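Local structure of uncharacterized protein (Starkeya novella, 5I20) at residues A[38-43]-A[213-218]. The protein exports a broad range of amino acids, including L-threonine, L-methionine, L-lysine and L-glutamate, across the bacterial inner membrane. Sequence-based numbering, arbitrary orientation.
Sequences LTFTIG and VVALGI
Thr-39 and Ile-42 meet Gly-217 where two transmembrane helices, 32-53 and 209-221, cross at -49° with their local axes 7.6 Å apart. Next to Ile-42 CB there is no room for a side chain on Gly-217, consistent with this close approach. Gly-217 CA lies 3.3 Å from Thr-39 O, a bent, weak CA-H...O contact. A second one, equally bent, runs the other way, with Gly-43 CA 3.2 Å from Gly-217 O. A glycine on each helix therefore brings backbone against backbone, and Gly-43 N still hydrogen-bonds within its own helix to Thr-39 O.

Thr-39 packs through its methyl. A chi1 of 48° puts OG1 between the backbone N and the carbonyl carbon and leaves CG2 to face the partner helix. Thr-39 CG2 lies 3.4 Å from Val-213 O and 3.7 Å from Leu-216 CB. The side chains of Thr-39 and Leu-216 run side by side. Thr-39 OG1 is hydrogen-bonded within its own helix to Leu-35 O and Thr-36 O.

Ile-42 is a knob in a hole formed by Val-213, Val-214, Gly-217 and Ile-218. Its two branches divide the work. Ile-42 CG2 lies 3.7 Å from Gly-217 C, while Ile-42 CD1 touches Val-214 CA.

Packing is looser toward the outer surface. There Ile-42 CD1 is 4.4 Å from Val-214 CG2, and Ile-218, on the surface, adds its CG1 against Ile-42 CG2. At the opposite end of the segment from Gly-43, Leu-38 CB touches Val-213 CG1, where both side chains also meet Pro-205.

The contact joins the two EamA regions of this DMT-superfamily exporter. Its chemistry is apolar packing and backbone closeness, which implies close fit, rather than strong polar bonds, as the link between these two turns of helix.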
loop_
_atom_site.group_PDB
_atom_site.type_symbol
_atom_site.label_atom_id
_atom_site.label_comp_id
_atom_site.label_asym_id
_atom_site.label_seq_id
_atom_site.Cartn_x
_atom_site.Cartn_y
_atom_site.Cartn_z
ATOM N N LEU A 38 -1.071 -9.081 14.680
ATOM C CA LEU A 38 -2.295 -9.868 14.597
ATOM C C LEU A 38 -2.765 -10.021 13.151
ATOM O O LEU A 38 -3.110 -11.118 12.715
ATOM C CB LEU A 38 -3.401 -9.233 15.448
ATOM C CG LEU A 38 -3.193 -9.211 16.966
ATOM C CD1 LEU A 38 -4.294 -8.411 17.651
ATOM C CD2 LEU A 38 -3.130 -10.624 17.536
ATOM N N THR A 39 -2.772 -8.923 12.405
ATOM C CA THR A 39 -3.302 -8.950 11.043
ATOM C C THR A 39 -2.380 -9.660 10.048
ATOM O O THR A 39 -2.854 -10.269 9.089
ATOM C CB THR A 39 -3.590 -7.522 10.530
ATOM O OG1 THR A 39 -2.458 -6.680 10.780
ATOM C CG2 THR A 39 -4.810 -6.945 11.233
ATOM N N PHE A 40 -1.072 -9.594 10.276
ATOM C CA PHE A 40 -0.128 -10.237 9.366
ATOM C C PHE A 40 0.019 -11.726 9.651
ATOM O O PHE A 40 0.391 -12.496 8.764
ATOM C CB PHE A 40 1.235 -9.545 9.419
ATOM C CG PHE A 40 1.372 -8.422 8.433
ATOM C CD1 PHE A 40 0.893 -7.158 8.732
ATOM C CD2 PHE A 40 1.959 -8.636 7.200
ATOM C CE1 PHE A 40 1.010 -6.127 7.823
ATOM C CE2 PHE A 40 2.078 -7.609 6.287
ATOM C CZ PHE A 40 1.602 -6.354 6.600
ATOM N N THR A 41 -0.266 -12.132 10.885
ATOM C CA THR A 41 -0.349 -13.553 11.199
ATOM C C THR A 41 -1.540 -14.142 10.452
ATOM O O THR A 41 -1.434 -15.201 9.837
ATOM C CB THR A 41 -0.494 -13.807 12.713
ATOM O OG1 THR A 41 0.683 -13.347 13.388
ATOM C CG2 THR A 41 -0.678 -15.288 12.993
ATOM N N ILE A 42 -2.668 -13.439 10.496
ATOM C CA ILE A 42 -3.856 -13.853 9.760
ATOM C C ILE A 42 -3.580 -13.805 8.260
ATOM O O ILE A 42 -3.947 -14.716 7.520
ATOM C CB ILE A 42 -5.074 -12.967 10.098
ATOM C CG1 ILE A 42 -5.426 -13.097 11.584
ATOM C CG2 ILE A 42 -6.275 -13.344 9.237
ATOM C CD1 ILE A 42 -6.529 -12.166 12.046
ATOM N N GLY A 43 -2.908 -12.745 7.825
ATOM C CA GLY A 43 -2.543 -12.585 6.431
ATOM C C GLY A 43 -1.637 -13.685 5.920
ATOM O O GLY A 43 -1.856 -14.230 4.837
ATOM N N VAL A 213 -10.285 -6.556 12.880
ATOM C CA VAL A 213 -8.945 -7.127 12.850
ATOM C C VAL A 213 -8.870 -8.273 11.846
ATOM O O VAL A 213 -7.954 -8.334 11.026
ATOM C CB VAL A 213 -8.515 -7.633 14.240
ATOM C CG1 VAL A 213 -7.177 -8.350 14.161
ATOM C CG2 VAL A 213 -8.452 -6.481 15.230
ATOM N N VAL A 214 -9.849 -9.170 11.910
ATOM C CA VAL A 214 -9.890 -10.318 11.011
ATOM C C VAL A 214 -10.080 -9.878 9.559
ATOM O O VAL A 214 -9.464 -10.431 8.651
ATOM C CB VAL A 214 -11.011 -11.298 11.409
ATOM C CG1 VAL A 214 -11.047 -12.487 10.463
ATOM C CG2 VAL A 214 -10.813 -11.766 12.839
ATOM N N ALA A 215 -10.927 -8.874 9.350
ATOM C CA ALA A 215 -11.179 -8.345 8.013
ATOM C C ALA A 215 -9.906 -7.773 7.402
ATOM O O ALA A 215 -9.596 -8.026 6.237
ATOM C CB ALA A 215 -12.265 -7.283 8.055
ATOM N N LEU A 216 -9.175 -7.000 8.200
ATOM C CA LEU A 216 -7.901 -6.439 7.773
ATOM C C LEU A 216 -6.908 -7.548 7.441
ATOM O O LEU A 216 -6.176 -7.465 6.457
ATOM C CB LEU A 216 -7.323 -5.527 8.857
ATOM C CG LEU A 216 -8.053 -4.218 9.165
ATOM C CD1 LEU A 216 -7.360 -3.477 10.300
ATOM C CD2 LEU A 216 -8.132 -3.343 7.925
ATOM N N GLY A 217 -6.897 -8.590 8.268
ATOM C CA GLY A 217 -5.974 -9.696 8.096
ATOM C C GLY A 217 -6.228 -10.520 6.848
ATOM O O GLY A 217 -5.290 -10.959 6.186
ATOM N N ILE A 218 -7.499 -10.733 6.524
ATOM C CA ILE A 218 -7.864 -11.532 5.360
ATOM C C ILE A 218 -7.785 -10.723 4.062
ATOM O O ILE A 218 -7.274 -11.206 3.054
ATOM C CB ILE A 218 -9.284 -12.114 5.503
ATOM C CG1 ILE A 218 -9.381 -12.977 6.763
ATOM C CG2 ILE A 218 -9.657 -12.933 4.276
ATOM C CD1 ILE A 218 -10.735 -13.626 6.953
#